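Local coordinates for protein NAD nucleotidase (Haemophilus influenzae, PDB 3ZTV) that degrades NAD to adenosine and nicotinamide riboside as a zinc-dependent periplasmic 5'-nucleotidase that also has NAD(P) pyrophosphatase activity, at residues G44-L56 / S331-I343. Sequence-based numbering, arbitrary orientation.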
loop_
_atom_site.group_PDB
_atom_site.type_symbol
_atom_site.label_atom_id
_atom_site.label_comp_id
_atom_site.label_asym_id
_atom_site.label_seq_id
_atom_site.Cartn_x
_atom_site.Cartn_y
_atom_site.Cartn_z
ATOM N N GLY A 44 28.855 24.860 9.511
ATOM C CA GLY A 44 27.868 24.212 10.343
ATOM C C GLY A 44 28.063 24.336 11.838
ATOM O O GLY A 44 28.672 25.290 12.334
ATOM N N GLY A 45 27.537 23.349 12.558
ATOM C CA GLY A 45 27.498 23.379 14.007
ATOM C C GLY A 45 26.181 23.954 14.498
ATOM O O GLY A 45 25.591 24.824 13.849
ATOM N N PHE A 46 25.708 23.461 15.636
ATOM C CA PHE A 46 24.398 23.873 16.120
ATOM C C PHE A 46 24.356 25.281 16.706
ATOM O O PHE A 46 23.283 25.872 16.779
ATOM C CB PHE A 46 23.793 22.851 17.090
ATOM C CG PHE A 46 22.396 22.433 16.712
ATOM C CD1 PHE A 46 21.302 23.197 17.096
ATOM C CD2 PHE A 46 22.179 21.288 15.959
ATOM C CE1 PHE A 46 20.021 22.827 16.745
ATOM C CE2 PHE A 46 20.887 20.916 15.601
ATOM C CZ PHE A 46 19.812 21.685 16.001
ATOM N N SER A 47 25.495 25.832 17.123
ATOM C CA SER A 47 25.482 27.215 17.584
ATOM C C SER A 47 25.109 28.144 16.429
ATOM O O SER A 47 24.277 29.046 16.592
ATOM C CB SER A 47 26.830 27.610 18.177
ATOM O OG SER A 47 26.790 28.956 18.626
ATOM N N ALA A 48 25.714 27.928 15.263
ATOM C CA ALA A 48 25.362 28.692 14.067
ATOM C C ALA A 48 23.908 28.449 13.656
ATOM O O ALA A 48 23.211 29.391 13.279
ATOM C CB ALA A 48 26.310 28.360 12.923
ATOM N N VAL A 49 23.446 27.200 13.713
ATOM C CA VAL A 49 22.055 26.891 13.358
ATOM C C VAL A 49 21.093 27.713 14.210
ATOM O O VAL A 49 20.214 28.417 13.683
ATOM C CB VAL A 49 21.721 25.383 13.507
ATOM C CG1 VAL A 49 20.225 25.163 13.479
ATOM C CG2 VAL A 49 22.389 24.579 12.404
ATOM N N ASN A 50 21.250 27.631 15.525
ATOM C CA ASN A 50 20.324 28.323 16.406
ATOM C C ASN A 50 20.410 29.843 16.292
ATOM O O ASN A 50 19.384 30.529 16.313
ATOM C CB ASN A 50 20.477 27.839 17.850
ATOM C CG ASN A 50 19.868 26.454 18.067
ATOM O OD1 ASN A 50 19.093 25.964 17.247
ATOM N ND2 ASN A 50 20.221 25.823 19.180
ATOM N N ALA A 51 21.622 30.363 16.156
ATOM C CA ALA A 51 21.797 31.801 15.962
ATOM C C ALA A 51 21.089 32.270 14.692
ATOM O O ALA A 51 20.390 33.285 14.696
ATOM C CB ALA A 51 23.280 32.161 15.910
ATOM N N LYS A 52 21.281 31.548 13.598
ATOM C CA LYS A 52 20.657 31.936 12.338
ATOM C C LYS A 52 19.130 31.811 12.377
ATOM O O LYS A 52 18.414 32.705 11.906
ATOM C CB LYS A 52 21.252 31.151 11.160
ATOM C CG LYS A 52 20.702 31.568 9.797
ATOM C CD LYS A 52 21.596 32.559 9.073
ATOM C CE LYS A 52 21.615 33.922 9.736
ATOM N NZ LYS A 52 22.236 34.965 8.846
ATOM N N LEU A 53 18.620 30.715 12.932
ATOM C CA LEU A 53 17.175 30.564 13.102
ATOM C C LEU A 53 16.610 31.698 13.962
ATOM O O LEU A 53 15.565 32.269 13.634
ATOM C CB LEU A 53 16.829 29.202 13.719
ATOM C CG LEU A 53 17.013 27.966 12.837
ATOM C CD1 LEU A 53 16.806 26.704 13.676
ATOM C CD2 LEU A 53 16.079 27.987 11.642
ATOM N N ASN A 54 17.301 32.039 15.048
ATOM C CA ASN A 54 16.825 33.087 15.935
ATOM C C ASN A 54 16.756 34.430 15.229
ATOM O O ASN A 54 15.785 35.169 15.381
ATOM C CB ASN A 54 17.703 33.192 17.187
ATOM C CG ASN A 54 17.444 32.069 18.179
ATOM O OD1 ASN A 54 16.443 31.364 18.072
ATOM N ND2 ASN A 54 18.334 31.912 19.157
ATOM N N LYS A 55 17.781 34.751 14.454
ATOM C CA LYS A 55 17.795 36.027 13.755
ATOM C C LYS A 55 16.763 36.080 12.633
ATOM O O LYS A 55 16.091 37.097 12.449
ATOM C CB LYS A 55 19.195 36.332 13.230
ATOM C CG LYS A 55 20.164 36.683 14.337
ATOM C CD LYS A 55 21.512 37.104 13.803
ATOM C CE LYS A 55 22.377 35.902 13.472
ATOM N NZ LYS A 55 23.800 36.304 13.248
ATOM N N LEU A 56 16.625 34.997 11.877
ATOM C CA LEU A 56 15.679 35.004 10.758
ATOM C C LEU A 56 14.229 35.013 11.225
ATOM O O LEU A 56 13.394 35.724 10.658
ATOM C CB LEU A 56 15.929 33.841 9.796
ATOM C CG LEU A 56 17.270 33.881 9.056
ATOM C CD1 LEU A 56 17.426 32.639 8.174
ATOM C CD2 LEU A 56 17.427 35.167 8.233
ATOM N N SER A 331 26.390 32.665 5.258
ATOM C CA SER A 331 26.228 33.385 6.505
ATOM C C SER A 331 27.444 33.101 7.377
ATOM O O SER A 331 27.676 31.962 7.781
ATOM C CB SER A 331 24.955 32.925 7.207
ATOM O OG SER A 331 24.660 33.743 8.321
ATOM N N LEU A 332 28.229 34.131 7.670
ATOM C CA LEU A 332 29.483 33.950 8.413
ATOM C C LEU A 332 29.354 34.148 9.919
ATOM O O LEU A 332 28.752 35.120 10.384
ATOM C CB LEU A 332 30.574 34.897 7.891
ATOM C CG LEU A 332 30.993 34.727 6.436
ATOM C CD1 LEU A 332 31.807 35.930 5.969
ATOM C CD2 LEU A 332 31.771 33.440 6.225
ATOM N N ASP A 333 29.939 33.214 10.670
ATOM C CA ASP A 333 30.191 33.369 12.104
ATOM C C ASP A 333 28.948 33.608 12.953
ATOM O O ASP A 333 28.995 34.355 13.929
ATOM C CB ASP A 333 31.219 34.487 12.350
ATOM C CG ASP A 333 32.557 34.209 11.689
ATOM O OD1 ASP A 333 32.979 33.034 11.617
ATOM O OD2 ASP A 333 33.193 35.184 11.238
ATOM N N ASP A 334 27.834 32.968 12.606
ATOM C CA ASP A 334 26.674 33.011 13.489
ATOM C C ASP A 334 26.978 32.202 14.745
ATOM O O ASP A 334 27.493 31.092 14.658
ATOM C CB ASP A 334 25.437 32.409 12.822
ATOM C CG ASP A 334 25.063 33.101 11.537
ATOM O OD1 ASP A 334 24.616 34.269 11.582
ATOM O OD2 ASP A 334 25.199 32.456 10.482
ATOM N N HIS A 335 26.654 32.744 15.907
ATOM C CA HIS A 335 26.768 31.966 17.136
ATOM C C HIS A 335 25.765 32.423 18.186
ATOM O O HIS A 335 25.436 33.605 18.286
ATOM C CB HIS A 335 28.210 31.923 17.669
ATOM C CG HIS A 335 28.745 33.254 18.087
ATOM N ND1 HIS A 335 28.973 33.577 19.407
ATOM C CD2 HIS A 335 29.117 34.335 17.363
ATOM C CE1 HIS A 335 29.456 34.805 19.479
ATOM N NE2 HIS A 335 29.552 35.287 18.253
ATOM N N ASP A 336 25.234 31.461 18.931
ATOM C CA ASP A 336 24.177 31.713 19.897
ATOM C C ASP A 336 24.729 31.478 21.292
ATOM O O ASP A 336 25.284 30.420 21.566
ATOM C CB ASP A 336 23.010 30.758 19.640
ATOM C CG ASP A 336 21.896 30.906 20.656
ATOM O OD1 ASP A 336 21.343 32.017 20.781
ATOM O OD2 ASP A 336 21.568 29.914 21.343
ATOM N N ALA A 337 24.577 32.463 22.175
ATOM C CA ALA A 337 25.162 32.390 23.513
ATOM C C ALA A 337 24.684 31.171 24.303
ATOM O O ALA A 337 25.489 30.442 24.883
ATOM C CB ALA A 337 24.886 33.680 24.284
ATOM N N LYS A 338 23.378 30.941 24.326
ATOM C CA LYS A 338 22.847 29.790 25.049
ATOM C C LYS A 338 23.404 28.472 24.495
ATOM O O LYS A 338 23.825 27.592 25.251
ATOM C CB LYS A 338 21.315 29.791 25.014
ATOM C CG LYS A 338 20.669 28.588 25.685
ATOM C CD LYS A 338 19.217 28.867 26.062
ATOM C CE LYS A 338 18.340 29.081 24.841
ATOM N NZ LYS A 338 16.908 29.267 25.223
ATOM N N THR A 339 23.408 28.345 23.171
ATOM C CA THR A 339 23.868 27.113 22.541
ATOM C C THR A 339 25.373 26.929 22.739
ATOM O O THR A 339 25.837 25.806 22.932
ATOM C CB THR A 339 23.482 27.062 21.054
ATOM O OG1 THR A 339 22.074 27.285 20.931
ATOM C CG2 THR A 339 23.820 25.704 20.454
ATOM N N ASP A 340 26.134 28.021 22.713
ATOM C CA ASP A 340 27.566 27.970 23.017
ATOM C C ASP A 340 27.824 27.384 24.405
ATOM O O ASP A 340 28.746 26.596 24.593
ATOM C CB ASP A 340 28.177 29.374 22.964
ATOM C CG ASP A 340 28.407 29.869 21.551
ATOM O OD1 ASP A 340 28.502 29.042 20.621
ATOM O OD2 ASP A 340 28.534 31.100 21.378
ATOM N N LYS A 341 27.018 27.792 25.377
ATOM C CA LYS A 341 27.145 27.284 26.744
ATOM C C LYS A 341 26.863 25.781 26.814
ATOM O O LYS A 341 27.594 25.027 27.469
ATOM C CB LYS A 341 26.205 28.041 27.681
ATOM C CG LYS A 341 26.605 29.491 27.944
ATOM C CD LYS A 341 25.555 30.231 28.777
ATOM C CE LYS A 341 24.784 29.289 29.689
ATOM N NZ LYS A 341 25.656 28.593 30.668
ATOM N N LEU A 342 25.802 25.343 26.140
ATOM C CA LEU A 342 25.458 23.924 26.100
ATOM C C LEU A 342 26.574 23.117 25.460
ATOM O O LEU A 342 26.983 22.084 25.991
ATOM C CB LEU A 342 24.144 23.692 25.346
ATOM C CG LEU A 342 22.878 24.206 26.025
ATOM C CD1 LEU A 342 21.684 24.167 25.073
ATOM C CD2 LEU A 342 22.584 23.402 27.281
ATOM N N ILE A 343 27.066 23.583 24.322
ATOM C CA ILE A 343 28.084 22.829 23.606
ATOM C C ILE A 343 29.406 22.755 24.385
ATOM O O ILE A 343 30.080 21.724 24.381
ATOM C CB ILE A 343 28.267 23.349 22.169
ATOM C CG1 ILE A 343 27.001 23.058 21.351
ATOM C CG2 ILE A 343 29.467 22.691 21.501
ATOM C CD1 ILE A 343 27.005 23.690 19.968
HETATM O O HOH W 1 18.766 29.977 21.390
HETATM O O HOH W 2 20.724 33.896 19.082
HETATM O O HOH W 3 25.351 35.587 15.674
#
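Phe-46 touches Ile-343 only weakly, CB to CD1 at 4.4 Å; its ring meets His-21 edge-to-face. Its side chain lies about 9 Å from that of the zinc ligand His-22, so helix 46-56 starts beside the metal-binding loop. Serine suits position 47 because one hydroxyl can accept and donate: with OG anti to the backbone N (chi1 -180°), Ser-47 OG takes the N-H of Asp-336 at 3.0 Å and donates to Asp-340 OD1 from above the carboxylate plane. Asp-340 OD2 accepts from His-335 ND1 in the imidazole plane. Ala-48 and Ala-51, with only methyl groups, let the loop backbone come close; Ala-51 CB packs 3.4 Å from His-335 C. Asn-50 sends ND2 almost straight, in its amide plane, to Thr-339 OG1 at 2.9 Å; ND2 also donates to Val-89 O. The Thr-339 hydroxyl donates to Asp-336 OD2. Asp-336 is the N-cap of helix 337-343, its carboxylate suited to accept Thr-339 N. Lys-52 bends to give NZ to Ser-331 OG at 2.8 Å, while Ser-331 donates to Asp-334 OD2. Two waters link Asn-54 ND2 to the Asp-336 carboxylate. Lys-55 NZ forms a salt bridge on the anti lone pair of Asp-334 OD1, at 2.8 Å; Lys-52 is a long second partner, and two lysines probably stabilise this buried carboxylate's ionised form. The axes of helices 46-56 and 337-343 approach to 8.5 Å, nearly antiparallel (162°). One side of helix 46-56 meets 334-343, while Phe-46, Val-49, Lys-52, Leu-53 and Leu-56 pack on strands 11-18 and 284-295 of the metallophosphoesterase sheet, of which 330-332 is one edge strand; helix 84-93 packs against Asn-50 and Thr-339.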